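PDB 5GMX: carboxylesterase from Uncultured bacterium, which hydrolyses carboxylic esters as a family VIII carboxylesterase and also has hydrolytic activity toward oxyimino cephalosporins. Local coordinates for residues N68-T73 / L248-A253; S342-S347 / N364-N369. All coordinates share one frame; numbering follows the deposited sequence.

Contact 1 (N68-T73 / L248-A253); sequences NTYSTT and LTAHIA. With PMS (phenylmethanesulfonic acid), chain C.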
loop_
_atom_site.group_PDB
_atom_site.type_symbol
_atom_site.label_atom_id
_atom_site.label_comp_id
_atom_site.label_asym_id
_atom_site.label_seq_id
_atom_site.Cartn_x
_atom_site.Cartn_y
_atom_site.Cartn_z
ATOM N N ASN A 68 -9.640 3.921 5.264
ATOM C CA ASN A 68 -8.833 4.171 4.077
ATOM C C ASN A 68 -7.352 4.193 4.450
ATOM O O ASN A 68 -6.958 4.837 5.421
ATOM C CB ASN A 68 -9.245 5.483 3.420
ATOM C CG ASN A 68 -8.724 5.618 2.006
ATOM O OD1 ASN A 68 -9.393 5.226 1.056
ATOM N ND2 ASN A 68 -7.522 6.166 1.861
ATOM N N THR A 69 -6.526 3.483 3.691
ATOM C CA THR A 69 -5.105 3.386 4.023
ATOM C C THR A 69 -4.208 4.149 3.052
ATOM O O THR A 69 -2.987 4.119 3.188
ATOM C CB THR A 69 -4.638 1.923 4.051
ATOM O OG1 THR A 69 -4.843 1.335 2.760
ATOM C CG2 THR A 69 -5.417 1.126 5.107
ATOM N N TYR A 70 -4.814 4.830 2.083
ATOM C CA TYR A 70 -4.076 5.592 1.076
ATOM C C TYR A 70 -2.943 4.777 0.455
ATOM O O TYR A 70 -3.163 3.637 0.071
ATOM C CB TYR A 70 -3.566 6.898 1.679
ATOM C CG TYR A 70 -4.718 7.827 1.978
ATOM C CD1 TYR A 70 -5.325 8.549 0.958
ATOM C CD2 TYR A 70 -5.231 7.946 3.264
ATOM C CE1 TYR A 70 -6.396 9.384 1.210
ATOM C CE2 TYR A 70 -6.303 8.781 3.530
ATOM C CZ TYR A 70 -6.876 9.500 2.498
ATOM O OH TYR A 70 -7.940 10.333 2.752
ATOM N N SER A 71 -1.737 5.331 0.377
ATOM C CA SER A 71 -0.678 4.681 -0.402
ATOM C C SER A 71 -0.153 3.383 0.206
ATOM O O SER A 71 0.653 2.689 -0.412
ATOM C CB SER A 71 0.482 5.643 -0.624
ATOM O OG SER A 71 0.036 6.783 -1.346
ATOM N N THR A 72 -0.594 3.049 1.413
ATOM C CA THR A 72 -0.318 1.721 1.957
ATOM C C THR A 72 -0.817 0.672 0.943
ATOM O O THR A 72 -0.188 -0.381 0.734
ATOM C CB THR A 72 -0.980 1.537 3.347
ATOM O OG1 THR A 72 -0.459 2.519 4.262
ATOM C CG2 THR A 72 -0.727 0.137 3.898
ATOM N N THR A 73 -1.918 1.009 0.273
ATOM C CA THR A 73 -2.491 0.182 -0.792
ATOM C C THR A 73 -1.498 -0.170 -1.909
ATOM O O THR A 73 -1.602 -1.239 -2.512
ATOM C CB THR A 73 -3.723 0.879 -1.432
ATOM O OG1 THR A 73 -4.537 1.456 -0.404
ATOM C CG2 THR A 73 -4.559 -0.108 -2.231
ATOM N N LEU A 248 -6.225 14.854 -3.883
ATOM C CA LEU A 248 -6.864 13.985 -2.901
ATOM C C LEU A 248 -7.029 14.715 -1.579
ATOM O O LEU A 248 -6.290 15.648 -1.285
ATOM C CB LEU A 248 -6.059 12.707 -2.683
ATOM C CG LEU A 248 -5.857 11.767 -3.871
ATOM C CD1 LEU A 248 -5.191 10.483 -3.392
ATOM C CD2 LEU A 248 -7.171 11.471 -4.615
ATOM N N THR A 249 -8.022 14.305 -0.798
ATOM C CA THR A 249 -8.290 14.919 0.499
ATOM C C THR A 249 -8.669 13.844 1.508
ATOM O O THR A 249 -8.950 12.710 1.130
ATOM C CB THR A 249 -9.426 15.969 0.418
ATOM O OG1 THR A 249 -10.635 15.331 -0.016
ATOM C CG2 THR A 249 -9.070 17.100 -0.556
ATOM N N ALA A 250 -8.674 14.188 2.789
ATOM C CA ALA A 250 -9.217 13.281 3.792
ATOM C C ALA A 250 -10.694 13.053 3.517
ATOM O O ALA A 250 -11.217 11.958 3.704
ATOM C CB ALA A 250 -9.019 13.840 5.187
ATOM N N HIS A 251 -11.351 14.106 3.055
ATOM C CA HIS A 251 -12.786 14.105 2.842
ATOM C C HIS A 251 -13.244 13.009 1.881
ATOM O O HIS A 251 -14.281 12.389 2.103
ATOM C CB HIS A 251 -13.225 15.472 2.313
ATOM C CG HIS A 251 -14.706 15.613 2.157
ATOM N ND1 HIS A 251 -15.578 15.534 3.224
ATOM C CD2 HIS A 251 -15.471 15.829 1.061
ATOM C CE1 HIS A 251 -16.816 15.696 2.790
ATOM N NE2 HIS A 251 -16.778 15.876 1.481
ATOM N N ILE A 252 -12.472 12.767 0.821
ATOM C CA ILE A 252 -12.903 11.844 -0.229
ATOM C C ILE A 252 -12.968 10.400 0.290
ATOM O O ILE A 252 -13.774 9.605 -0.179
ATOM C CB ILE A 252 -11.984 11.924 -1.475
ATOM C CG1 ILE A 252 -12.665 11.284 -2.690
ATOM C CG2 ILE A 252 -10.617 11.301 -1.204
ATOM C CD1 ILE A 252 -13.948 11.967 -3.110
ATOM N N ALA A 253 -12.145 10.081 1.285
ATOM C CA ALA A 253 -12.194 8.773 1.929
ATOM C C ALA A 253 -13.570 8.505 2.553
ATOM O O ALA A 253 -13.996 7.355 2.656
ATOM C CB ALA A 253 -11.108 8.667 2.987
HETATM C C PMS C . -1.477 8.713 -1.931
HETATM S S PMS C . -0.270 8.111 -0.770
HETATM C C1 PMS C . -1.465 10.227 -2.048
HETATM C C2 PMS C . -2.302 10.997 -1.252
HETATM C C3 PMS C . -2.294 12.381 -1.362
HETATM C C4 PMS C . -1.451 13.001 -2.272
HETATM C C5 PMS C . -0.614 12.235 -3.070
HETATM C C6 PMS C . -0.625 10.853 -2.960
HETATM O O2S PMS C . 0.970 8.969 -0.658
HETATM O O1S PMS C . -0.794 8.180 0.646
#
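With chi1 at -69°, the ring of Tyr70 stands beside its own backbone N and reaches across to the 248-253 segment. The first torsion of Asn68, -164°, sets the amide carbon opposite the backbone N. This turns the amide to one face of the Tyr70 ring, while CB still meets Ala253 CB. The phenol OH of Tyr70 donates to the carbonyl O of Thr249 at 3.0 Å. The oxygen lies at the ring edge, and the donor is tilted 35° from the carbonyl plane. The same OH rests near the CA of Ala250 and 3.6 Å from the CB of Ala253. Asn68 ND2 sits over the centre of one face of the Tyr70 ring, 3.0 Å above its plane. The amide is kept in place by Trp258, which donates to OD1, and by Ala266, whose carbonyl O takes a bond from ND2. The tyrosine is therefore fixed at its tip and covered on a face.

Behind it the chain makes a type II' turn from Thr69 to Thr72. Tyr70 O accepts twice, from Thr73 N and, at 2.6 Å, from Thr73 OG1. This holds the turn against the start of helix 72-86. In the opposite segment Thr249 is the N-cap of helix 250-253, its OG1 accepting from Ile252 N.

Ser71 OG is covalently bonded to the sulfur of phenylmethanesulfonic acid, 1.5 Å away, and Ser71 N gives a weak bond to O1S. Leu248 CD1 lies against the phenyl ring, 3.6 Å from C2. Ser71 and Lys74 fit the SxxK pattern at a helix start. The modified serine is consistent with the nucleophile of the active site in the serine beta-lactamase fold.

Contact 2 (S342-S347 / N364-N369); sequences SGWGGS and NQMDTN. With PMS (phenylmethanesulfonic acid), chain C.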
loop_
_atom_site.group_PDB
_atom_site.type_symbol
_atom_site.label_atom_id
_atom_site.label_comp_id
_atom_site.label_asym_id
_atom_site.label_seq_id
_atom_site.Cartn_x
_atom_site.Cartn_y
_atom_site.Cartn_z
ATOM N N SER A 342 4.045 3.067 2.958
ATOM C CA SER A 342 3.346 3.900 3.913
ATOM C C SER A 342 2.261 4.697 3.215
ATOM O O SER A 342 2.259 4.825 1.992
ATOM C CB SER A 342 4.328 4.835 4.613
ATOM O OG SER A 342 5.401 4.099 5.164
ATOM N N GLY A 343 1.356 5.258 4.002
ATOM C CA GLY A 343 0.268 6.024 3.443
ATOM C C GLY A 343 0.155 7.403 4.050
ATOM O O GLY A 343 0.553 7.642 5.191
ATOM N N TRP A 344 -0.391 8.315 3.263
ATOM C CA TRP A 344 -0.661 9.669 3.711
ATOM C C TRP A 344 -1.443 9.671 5.019
ATOM O O TRP A 344 -2.504 9.056 5.110
ATOM C CB TRP A 344 -1.432 10.410 2.623
ATOM C CG TRP A 344 -1.640 11.853 2.857
ATOM C CD1 TRP A 344 -0.828 12.706 3.544
ATOM C CD2 TRP A 344 -2.742 12.631 2.386
ATOM N NE1 TRP A 344 -1.369 13.970 3.546
ATOM C CE2 TRP A 344 -2.544 13.950 2.838
ATOM C CE3 TRP A 344 -3.887 12.335 1.637
ATOM C CZ2 TRP A 344 -3.444 14.976 2.556
ATOM C CZ3 TRP A 344 -4.781 13.354 1.360
ATOM C CH2 TRP A 344 -4.554 14.659 1.818
ATOM N N GLY A 345 -0.901 10.331 6.043
ATOM C CA GLY A 345 -1.604 10.449 7.309
ATOM C C GLY A 345 -1.008 9.622 8.432
ATOM O O GLY A 345 -1.122 9.990 9.593
ATOM N N GLY A 346 -0.370 8.507 8.086
ATOM C CA GLY A 346 0.353 7.710 9.063
ATOM C C GLY A 346 0.260 6.193 8.956
ATOM O O GLY A 346 1.058 5.493 9.586
ATOM N N SER A 347 -0.677 5.661 8.172
ATOM C CA SER A 347 -0.760 4.202 8.062
ATOM C C SER A 347 0.480 3.650 7.379
ATOM O O SER A 347 1.151 4.364 6.637
ATOM C CB SER A 347 -2.023 3.759 7.313
ATOM O OG SER A 347 -1.944 4.078 5.936
ATOM N N ASN A 364 -7.447 6.556 11.927
ATOM C CA ASN A 364 -8.300 7.536 11.267
ATOM C C ASN A 364 -7.920 9.002 11.520
ATOM O O ASN A 364 -8.468 9.898 10.875
ATOM C CB ASN A 364 -9.767 7.295 11.649
ATOM C CG ASN A 364 -10.045 7.509 13.129
ATOM O OD1 ASN A 364 -9.133 7.561 13.952
ATOM N ND2 ASN A 364 -11.322 7.601 13.473
ATOM N N GLN A 365 -6.999 9.253 12.447
ATOM C CA GLN A 365 -6.493 10.614 12.655
ATOM C C GLN A 365 -5.188 10.847 11.898
ATOM O O GLN A 365 -4.135 10.327 12.269
ATOM C CB GLN A 365 -6.275 10.911 14.137
ATOM C CG GLN A 365 -5.662 12.291 14.387
ATOM C CD GLN A 365 -6.527 13.423 13.844
ATOM O OE1 GLN A 365 -7.627 13.659 14.337
ATOM N NE2 GLN A 365 -6.037 14.117 12.814
HETATM N N MSE A 366 -5.258 11.640 10.842
HETATM C CA MSE A 366 -4.099 11.883 10.002
HETATM C C MSE A 366 -3.128 12.865 10.636
HETATM O O MSE A 366 -3.526 13.740 11.398
HETATM C CB MSE A 366 -4.539 12.407 8.639
HETATM C CG MSE A 366 -5.412 11.450 7.858
HETATM SE SE MSE A 366 -5.934 12.274 6.174
HETATM C CE MSE A 366 -4.210 12.310 5.283
ATOM N N ASP A 367 -1.850 12.700 10.316
ATOM C CA ASP A 367 -0.813 13.647 10.700
ATOM C C ASP A 367 -0.080 14.060 9.429
ATOM O O ASP A 367 -0.205 13.394 8.405
ATOM C CB ASP A 367 0.149 13.034 11.723
ATOM C CG ASP A 367 0.963 14.086 12.465
ATOM O OD1 ASP A 367 1.154 15.196 11.919
ATOM O OD2 ASP A 367 1.402 13.805 13.602
ATOM N N THR A 368 0.686 15.147 9.491
ATOM C CA THR A 368 1.330 15.694 8.293
ATOM C C THR A 368 2.604 14.946 7.897
ATOM O O THR A 368 3.708 15.330 8.289
ATOM C CB THR A 368 1.672 17.178 8.480
ATOM O OG1 THR A 368 2.436 17.342 9.683
ATOM C CG2 THR A 368 0.401 17.999 8.572
ATOM N N ASN A 369 2.426 13.886 7.107
ATOM C CA ASN A 369 3.514 13.031 6.627
ATOM C C ASN A 369 2.968 11.968 5.664
ATOM O O ASN A 369 1.786 11.618 5.715
ATOM C CB ASN A 369 4.257 12.359 7.791
ATOM C CG ASN A 369 3.362 11.439 8.616
ATOM O OD1 ASN A 369 3.155 10.276 8.262
ATOM N ND2 ASN A 369 2.836 11.956 9.722
HETATM C C PMS C . -1.477 8.713 -1.931
HETATM S S PMS C . -0.270 8.111 -0.770
HETATM C C1 PMS C . -1.465 10.227 -2.048
HETATM C C2 PMS C . -2.302 10.997 -1.252
HETATM C C3 PMS C . -2.294 12.381 -1.362
HETATM C C4 PMS C . -1.451 13.001 -2.272
HETATM C C5 PMS C . -0.614 12.235 -3.070
HETATM C C6 PMS C . -0.625 10.853 -2.960
HETATM O O2S PMS C . 0.970 8.969 -0.658
HETATM O O1S PMS C . -0.794 8.180 0.646
HETATM O O HOH W 1 2.891 7.550 6.732
#
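Trp344 and Met366, a selenomethionine, meet over the indole face. From CB outward, Trp344 first meets the ligand: CB is 3.0 Å from O1S of phenylmethanesulfonic acid. CG, turned anti to the backbone N (chi1 -173°), already lies under Met366 CE. At the pyrrole edge CD1 comes near the carbonyl O of Asn369, close to the ring plane. CD2 is 3.3 Å from Met366 CE, and CE2 is almost as near. NE1 and CZ2 also lie close to Met366 CE, at 3.7 and 3.9 Å. This methyl makes a CH-pi contact with the five-membered ring, 16° off its normal, and SE stands farther off above the six-membered ring. Beyond the fusion bond, CE3 and CZ3 come against phenyl carbon C3 of the ligand, which lies off toward the rim on the side away from the methyl.

The backbones hold the two loops together. Gly345 N donates to Asn369 O at 3.0 Å in a nearly straight bond. Asp367 N donates to Gly345 O at 2.9 Å, on a lone pair in the carbonyl plane. A water donates to both Gly343 O and Asn369 OD1. Trp344 N donates to the ligand's O1S at 2.7 Å.

The 342-347 loop turns between antiparallel strands 339-342 and 348-352. The 364-369 loop leaves strand 357-363, next to 348-352 in the sheet, and leads to helix 374-385.

How the contacts relate
The two contacts follow one another along the chain, with centres about 9 Å apart. Contact 1 joins the start of helix 72-86 to the short helix 250-253. Contact 2 joins two loops that follow strands 339-342 and 357-363 of the antiparallel sheet. They meet directly: Thr72 OG1 and Ser347 OG probably form a hydrogen bond, and the rings of Tyr70 and Trp344 pack edge-to-face. Both reach the same bound sulfonate. Contact 1 supplies the modified serine, and contact 2 a second backbone N-H to O1S. Together these two N-H groups are consistent with an oxyanion hole. This is consistent with a pocket between the helical part and the sheet, as in serine beta-lactamases.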